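Local coordinates for protein putative hydroxymethylglutaryl-CoA synthase (PDB 3SQZ) that probably catalyses the formation of 3-hydroxy-3-methylglutaryl-CoA as an HMG-CoA synthase of the thiolase fold, and binds coenzyme A, at residues Ser235-Trp247 with Phe264-Gly277. Sequence-based numbering, arbitrary orientation. Where two conformers were deposited one is given.
With COA (coenzyme A), chain D.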
loop_
_atom_site.group_PDB
_atom_site.type_symbol
_atom_site.label_atom_id
_atom_site.label_comp_id
_atom_site.label_asym_id
_atom_site.label_seq_id
_atom_site.Cartn_x
_atom_site.Cartn_y
_atom_site.Cartn_z
ATOM N N SER A 235 4.908 -15.914 -10.320
ATOM C CA SER A 235 4.837 -14.497 -10.010
ATOM C C SER A 235 6.158 -13.992 -9.418
ATOM O O SER A 235 6.630 -12.922 -9.773
ATOM C CB SER A 235 3.674 -14.188 -9.084
ATOM O OG SER A 235 3.503 -12.792 -9.021
ATOM N N THR A 236 6.761 -14.775 -8.530
ATOM C CA THR A 236 8.055 -14.416 -7.960
ATOM C C THR A 236 9.103 -14.270 -9.056
ATOM O O THR A 236 9.852 -13.294 -9.086
ATOM C CB THR A 236 8.499 -15.458 -6.932
ATOM O OG1 THR A 236 7.693 -15.318 -5.756
ATOM C CG2 THR A 236 9.978 -15.282 -6.572
ATOM N N LYS A 237 9.147 -15.233 -9.972
ATOM C CA LYS A 237 10.116 -15.180 -11.061
ATOM C C LYS A 237 9.913 -13.946 -11.942
ATOM O O LYS A 237 10.878 -13.305 -12.365
ATOM C CB LYS A 237 10.040 -16.447 -11.912
ATOM C CG LYS A 237 11.008 -16.476 -13.091
ATOM N N GLN A 238 8.657 -13.614 -12.228
ATOM C CA GLN A 238 8.355 -12.464 -13.076
ATOM C C GLN A 238 8.623 -11.150 -12.354
ATOM O O GLN A 238 9.107 -10.192 -12.958
ATOM C CB GLN A 238 6.924 -12.547 -13.591
ATOM C CG GLN A 238 6.751 -13.661 -14.601
ATOM C CD GLN A 238 7.562 -13.422 -15.856
ATOM O OE1 GLN A 238 7.508 -12.341 -16.444
ATOM N NE2 GLN A 238 8.339 -14.423 -16.260
ATOM N N TYR A 239 8.286 -11.095 -11.071
ATOM C CA TYR A 239 8.616 -9.931 -10.230
ATOM C C TYR A 239 10.124 -9.683 -10.323
ATOM O O TYR A 239 10.567 -8.552 -10.554
ATOM C CB TYR A 239 8.133 -10.172 -8.776
ATOM C CG TYR A 239 8.566 -9.227 -7.626
ATOM C CD1 TYR A 239 9.878 -9.222 -7.153
ATOM C CD2 TYR A 239 7.632 -8.423 -6.948
ATOM C CE1 TYR A 239 10.263 -8.409 -6.071
ATOM C CE2 TYR A 239 8.012 -7.602 -5.862
ATOM C CZ TYR A 239 9.328 -7.597 -5.426
ATOM O OH TYR A 239 9.718 -6.801 -4.355
ATOM N N LEU A 240 10.914 -10.740 -10.153
ATOM C CA LEU A 240 12.370 -10.599 -10.167
ATOM C C LEU A 240 12.934 -10.258 -11.545
ATOM O O LEU A 240 13.885 -9.486 -11.650
ATOM C CB LEU A 240 13.044 -11.846 -9.588
ATOM C CG LEU A 240 12.750 -12.087 -8.110
ATOM C CD1 LEU A 240 13.269 -13.448 -7.672
ATOM C CD2 LEU A 240 13.359 -10.986 -7.250
ATOM N N ASP A 241 12.348 -10.809 -12.606
ATOM C CA ASP A 241 12.832 -10.495 -13.948
ATOM C C ASP A 241 12.472 -9.073 -14.383
ATOM O O ASP A 241 13.270 -8.392 -15.030
ATOM C CB ASP A 241 12.334 -11.500 -14.981
ATOM C CG ASP A 241 12.999 -11.300 -16.327
ATOM O OD1 ASP A 241 14.221 -11.543 -16.416
ATOM O OD2 ASP A 241 12.314 -10.886 -17.286
ATOM N N MET A 242 11.269 -8.622 -14.044
ATOM C CA MET A 242 10.904 -7.250 -14.350
ATOM C C MET A 242 11.723 -6.275 -13.515
ATOM O O MET A 242 12.091 -5.207 -13.993
ATOM C CB MET A 242 9.406 -7.041 -14.187
ATOM C CG MET A 242 8.628 -7.842 -15.209
ATOM S SD MET A 242 6.905 -7.370 -15.343
ATOM C CE MET A 242 7.014 -5.770 -16.143
ATOM N N LEU A 243 12.043 -6.655 -12.285
ATOM C CA LEU A 243 12.940 -5.836 -11.479
ATOM C C LEU A 243 14.316 -5.733 -12.145
ATOM O O LEU A 243 14.840 -4.637 -12.362
ATOM C CB LEU A 243 13.073 -6.418 -10.076
ATOM C CG LEU A 243 14.127 -5.791 -9.166
ATOM C CD1 LEU A 243 13.863 -4.322 -8.872
ATOM C CD2 LEU A 243 14.217 -6.584 -7.878
ATOM N N LYS A 244 14.895 -6.880 -12.477
ATOM C CA LYS A 244 16.224 -6.911 -13.074
ATOM C C LYS A 244 16.299 -6.098 -14.362
ATOM O O LYS A 244 17.203 -5.277 -14.541
ATOM C CB LYS A 244 16.651 -8.355 -13.357
ATOM C CG LYS A 244 17.968 -8.482 -14.114
ATOM C CD LYS A 244 18.288 -9.934 -14.432
ATOM C CE LYS A 244 19.606 -10.058 -15.189
ATOM N NZ LYS A 244 20.034 -11.475 -15.347
ATOM N N THR A 245 15.347 -6.331 -15.262
ATOM C CA THR A 245 15.390 -5.706 -16.581
ATOM C C THR A 245 15.054 -4.219 -16.523
ATOM O O THR A 245 15.636 -3.414 -17.249
ATOM C CB THR A 245 14.487 -6.432 -17.609
ATOM O OG1 THR A 245 13.138 -6.487 -17.129
ATOM C CG2 THR A 245 14.994 -7.845 -17.868
ATOM N N THR A 246 14.113 -3.842 -15.661
ATOM C CA THR A 246 13.759 -2.432 -15.549
ATOM C C THR A 246 14.901 -1.651 -14.896
ATOM O O THR A 246 15.246 -0.555 -15.331
ATOM C CB THR A 246 12.434 -2.224 -14.795
ATOM O OG1 THR A 246 11.415 -3.044 -15.387
ATOM C CG2 THR A 246 12.001 -0.765 -14.869
ATOM N N TRP A 247 15.512 -2.231 -13.870
ATOM C CA TRP A 247 16.622 -1.565 -13.193
ATOM C C TRP A 247 17.843 -1.435 -14.105
ATOM O O TRP A 247 18.520 -0.402 -14.103
ATOM C CB TRP A 247 16.954 -2.297 -11.893
ATOM C CG TRP A 247 18.183 -1.817 -11.161
ATOM C CD1 TRP A 247 19.247 -2.585 -10.793
ATOM C CD2 TRP A 247 18.468 -0.485 -10.679
ATOM N NE1 TRP A 247 20.174 -1.828 -10.124
ATOM C CE2 TRP A 247 19.727 -0.536 -10.043
ATOM C CE3 TRP A 247 17.789 0.740 -10.730
ATOM C CZ2 TRP A 247 20.321 0.585 -9.462
ATOM C CZ3 TRP A 247 18.387 1.858 -10.147
ATOM C CH2 TRP A 247 19.641 1.769 -9.524
ATOM N N PHE A 264 16.715 1.414 -0.870
ATOM C CA PHE A 264 15.891 0.917 -1.969
ATOM C C PHE A 264 14.621 0.326 -1.366
ATOM O O PHE A 264 14.704 -0.489 -0.442
ATOM C CB PHE A 264 16.659 -0.150 -2.766
ATOM C CG PHE A 264 16.404 -0.113 -4.265
ATOM C CD1 PHE A 264 15.133 -0.335 -4.771
ATOM C CD2 PHE A 264 17.440 0.120 -5.167
ATOM C CE1 PHE A 264 14.888 -0.297 -6.143
ATOM C CE2 PHE A 264 17.208 0.150 -6.542
ATOM C CZ PHE A 264 15.929 -0.067 -7.034
ATOM N N CYS A 265 13.458 0.748 -1.861
ATOM C CA CYS A 265 12.163 0.234 -1.401
ATOM C C CYS A 265 11.531 -0.622 -2.485
ATOM O O CYS A 265 11.613 -0.294 -3.668
ATOM C CB CYS A 265 11.211 1.376 -1.065
ATOM S SG CYS A 265 11.705 2.342 0.365
ATOM N N PHE A 266 10.881 -1.698 -2.057
ATOM C CA PHE A 266 10.275 -2.664 -2.958
ATOM C C PHE A 266 8.814 -2.879 -2.644
ATOM O O PHE A 266 8.375 -2.725 -1.516
ATOM C CB PHE A 266 10.989 -4.010 -2.837
ATOM C CG PHE A 266 12.456 -3.924 -3.098
ATOM C CD1 PHE A 266 12.965 -4.149 -4.366
ATOM C CD2 PHE A 266 13.330 -3.567 -2.084
ATOM C CE1 PHE A 266 14.322 -4.039 -4.611
ATOM C CE2 PHE A 266 14.688 -3.448 -2.324
ATOM C CZ PHE A 266 15.188 -3.693 -3.588
ATOM N N HIS A 267 8.047 -3.275 -3.643
ATOM C CA HIS A 267 6.700 -3.751 -3.429
ATOM C C HIS A 267 6.747 -4.906 -2.413
ATOM O O HIS A 267 7.678 -5.727 -2.467
ATOM C CB HIS A 267 6.119 -4.201 -4.769
ATOM C CG HIS A 267 4.820 -4.916 -4.639
ATOM N ND1 HIS A 267 3.779 -4.421 -3.885
ATOM C CD2 HIS A 267 4.399 -6.099 -5.141
ATOM C CE1 HIS A 267 2.771 -5.273 -3.927
ATOM N NE2 HIS A 267 3.120 -6.297 -4.685
ATOM N N LEU A 268 5.758 -4.983 -1.524
ATOM C CA LEU A 268 5.815 -5.855 -0.345
ATOM C C LEU A 268 4.587 -6.753 -0.157
ATOM O O LEU A 268 3.832 -6.610 0.806
ATOM C CB LEU A 268 6.033 -5.001 0.916
ATOM C CG LEU A 268 7.488 -4.757 1.300
ATOM C CD1 LEU A 268 7.617 -3.598 2.270
ATOM C CD2 LEU A 268 8.046 -6.026 1.908
ATOM N N PRO A 269 4.382 -7.704 -1.071
ATOM C CA PRO A 269 3.284 -8.657 -0.858
ATOM C C PRO A 269 3.589 -9.591 0.310
ATOM O O PRO A 269 2.678 -10.057 0.983
ATOM C CB PRO A 269 3.219 -9.425 -2.181
ATOM C CG PRO A 269 4.594 -9.310 -2.748
ATOM C CD PRO A 269 5.139 -7.978 -2.303
ATOM N N PHE A 270 4.873 -9.858 0.522
ATOM C CA PHE A 270 5.384 -10.501 1.729
ATOM C C PHE A 270 6.878 -10.170 1.778
ATOM O O PHE A 270 7.505 -10.001 0.735
ATOM C CB PHE A 270 5.087 -12.009 1.767
ATOM C CG PHE A 270 5.586 -12.788 0.568
ATOM C CD1 PHE A 270 6.729 -13.576 0.653
ATOM C CD2 PHE A 270 4.888 -12.767 -0.636
ATOM C CE1 PHE A 270 7.172 -14.315 -0.436
ATOM C CE2 PHE A 270 5.332 -13.495 -1.732
ATOM C CZ PHE A 270 6.471 -14.273 -1.628
ATOM N N PRO A 271 7.450 -10.030 2.983
ATOM C CA PRO A 271 8.812 -9.484 3.022
ATOM C C PRO A 271 9.884 -10.360 2.377
ATOM O O PRO A 271 10.856 -9.807 1.871
ATOM C CB PRO A 271 9.067 -9.279 4.518
ATOM C CG PRO A 271 7.705 -9.050 5.083
ATOM C CD PRO A 271 6.817 -10.000 4.312
ATOM N N LYS A 272 9.723 -11.681 2.365
ATOM C CA LYS A 272 10.703 -12.523 1.680
ATOM C C LYS A 272 10.862 -12.159 0.195
ATOM O O LYS A 272 11.980 -12.181 -0.328
ATOM C CB LYS A 272 10.376 -14.010 1.851
ATOM C CG LYS A 272 11.229 -14.952 1.002
ATOM C CD LYS A 272 12.708 -14.940 1.396
ATOM C CE LYS A 272 12.962 -15.637 2.727
ATOM N NZ LYS A 272 12.605 -17.086 2.701
ATOM N N LEU A 273 9.769 -11.819 -0.489
ATOM C CA LEU A 273 9.886 -11.452 -1.901
ATOM C C LEU A 273 10.714 -10.180 -2.069
ATOM O O LEU A 273 11.554 -10.091 -2.960
ATOM C CB LEU A 273 8.514 -11.305 -2.562
ATOM C CG LEU A 273 8.571 -11.017 -4.066
ATOM C CD1 LEU A 273 9.351 -12.105 -4.793
ATOM C CD2 LEU A 273 7.169 -10.897 -4.645
ATOM N N ALA A 274 10.479 -9.204 -1.199
ATOM C CA ALA A 274 11.246 -7.970 -1.244
ATOM C C ALA A 274 12.726 -8.238 -0.974
ATOM O O ALA A 274 13.595 -7.619 -1.580
ATOM C CB ALA A 274 10.701 -6.962 -0.262
ATOM N N LEU A 275 13.014 -9.156 -0.049
ATOM C CA LEU A 275 14.399 -9.543 0.225
ATOM C C LEU A 275 15.055 -10.167 -1.012
ATOM O O LEU A 275 16.213 -9.893 -1.320
ATOM C CB LEU A 275 14.465 -10.498 1.419
ATOM C CG LEU A 275 15.849 -11.052 1.767
ATOM C CD1 LEU A 275 16.832 -9.938 2.117
ATOM C CD2 LEU A 275 15.728 -12.059 2.904
ATOM N N LYS A 276 14.314 -11.008 -1.723
ATOM C CA LYS A 276 14.813 -11.553 -2.979
ATOM C C LYS A 276 15.107 -10.435 -3.981
ATOM O O LYS A 276 16.109 -10.481 -4.692
ATOM C CB LYS A 276 13.824 -12.558 -3.565
ATOM C CG LYS A 276 13.718 -13.840 -2.771
ATOM C CD LYS A 276 12.721 -14.783 -3.414
ATOM C CE LYS A 276 12.640 -16.097 -2.657
ATOM N NZ LYS A 276 11.713 -17.030 -3.350
ATOM N N GLY A 277 14.240 -9.428 -4.024
ATOM C CA GLY A 277 14.448 -8.294 -4.910
ATOM C C GLY A 277 15.705 -7.525 -4.540
ATOM O O GLY A 277 16.525 -7.183 -5.392
HETATM N N1A COA D . 11.205 -23.191 7.518
HETATM C C2A COA D . 11.623 -22.118 6.813
HETATM N N3A COA D . 11.094 -21.864 5.560
HETATM C C4A COA D . 10.151 -22.700 5.047
HETATM C C5A COA D . 9.715 -23.811 5.769
HETATM C C6A COA D . 10.229 -24.057 6.986
HETATM N N6A COA D . 9.786 -25.191 7.742
HETATM N N7A COA D . 8.772 -24.470 5.023
HETATM C C8A COA D . 8.613 -23.812 3.871
HETATM N N9A COA D . 9.505 -22.710 3.897
HETATM C C1B COA D . 9.567 -21.642 2.910
HETATM C C2B COA D . 10.409 -21.675 1.604
HETATM O O2B COA D . 11.469 -22.457 1.284
HETATM C C3B COA D . 10.113 -20.298 1.037
HETATM O O3B COA D . 11.031 -19.296 0.835
HETATM P P3B COA D . 12.034 -19.315 -0.340
HETATM O O7A COA D . 11.274 -18.928 -1.662
HETATM O O8A COA D . 13.084 -18.222 0.035
HETATM O O9A COA D . 12.668 -20.677 -0.453
HETATM C C4B COA D . 8.715 -20.085 1.475
HETATM O O4B COA D . 8.790 -20.408 2.878
HETATM C C5B COA D . 7.504 -20.268 0.625
HETATM O O5B COA D . 7.432 -21.653 0.415
HETATM P P1A COA D . 6.281 -22.257 -0.486
HETATM O O1A COA D . 6.314 -21.596 -1.922
HETATM O O2A COA D . 6.438 -23.762 -0.572
HETATM O O3A COA D . 4.919 -21.869 0.243
HETATM P P2A COA D . 3.491 -21.871 -0.454
HETATM O O4A COA D . 3.387 -23.014 -1.530
HETATM O O5A COA D . 2.426 -22.055 0.603
HETATM O O6A COA D . 3.274 -20.465 -1.186
HETATM C CBP COA D . 3.469 -18.072 -1.558
HETATM C CCP COA D . 3.879 -19.277 -0.748
HETATM C CDP COA D . 3.907 -18.266 -2.969
HETATM C CEP COA D . 4.112 -16.822 -1.007
HETATM C CAP COA D . 1.973 -17.960 -1.472
HETATM O OAP COA D . 1.559 -17.527 -0.239
HETATM C C9P COA D . 1.379 -17.112 -2.578
HETATM O O9P COA D . 1.267 -17.512 -3.733
HETATM N N8P COA D . 0.891 -15.783 -2.167
HETATM C C7P COA D . 0.456 -14.804 -3.145
HETATM C C6P COA D . 1.587 -14.195 -3.946
HETATM C C5P COA D . 1.133 -13.062 -4.868
HETATM O O5P COA D . 0.110 -12.452 -4.656
HETATM N N4P COA D . 1.994 -12.670 -5.951
HETATM C C3P COA D . 1.635 -11.516 -6.789
HETATM C C2P COA D . 2.493 -10.290 -6.647
HETATM S S1P COA D . 4.236 -10.551 -6.667
HETATM O O HOH W 1 9.317 -15.654 -3.185
#
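One wall of the coenzyme A tunnel forms where Y239, on helix 232-254, packs against L273, on helix 271-279. With its CG anti to the backbone N (chi1 169°), the Y239 ring lies alongside L273 and its OH is directed at the turn after strand 263-266. L273 CD2 lies over one face of the Y239 ring, 3.6 Å from its centroid, a CH-pi contact. In the conformer given, Y239 OH donates to H267 O at 3.0 Å. This bond lies in the carbonyl plane, on a lone pair, with a C=O...O angle of 141°. It ties the helix to the backbone of H267, the predicted proton donor/acceptor, just past the end of strand 263-266.

The two branches of L273 divide the work: CD1 meets T236 CG2 at 3.7 Å, while CD2 also touches the coenzyme A sulfur S1P at 3.6 Å. Farther along, G277, with no side chain, takes L243 CD2 directly against its backbone, 3.4 Å from G277 CA. L240 CD2 rests on the backbone at K276 and G277. Beyond them, the edge of F264 points at the face of the W247 six-membered ring, an edge-to-face pair with planes at 85°.

At the other end, K276 extends past T236, and K276 NZ donates to O7A of the coenzyme A 3'-phosphate at 2.6 Å; a water accepts from the same NZ and also bonds T236 OG1. K272, its chain curled, donates from NZ to coenzyme A O8A at 2.9 Å, so two lysines of one helix hold this phosphate. F270 is the N-cap residue of helix 271-279, and its ring lies between L273 CB over one face and the coenzyme A methyl CEP over the opposite one. A histidine just after a core strand, beside the thiol end of CoA, is consistent with a thiolase-fold HMG-CoA synthase.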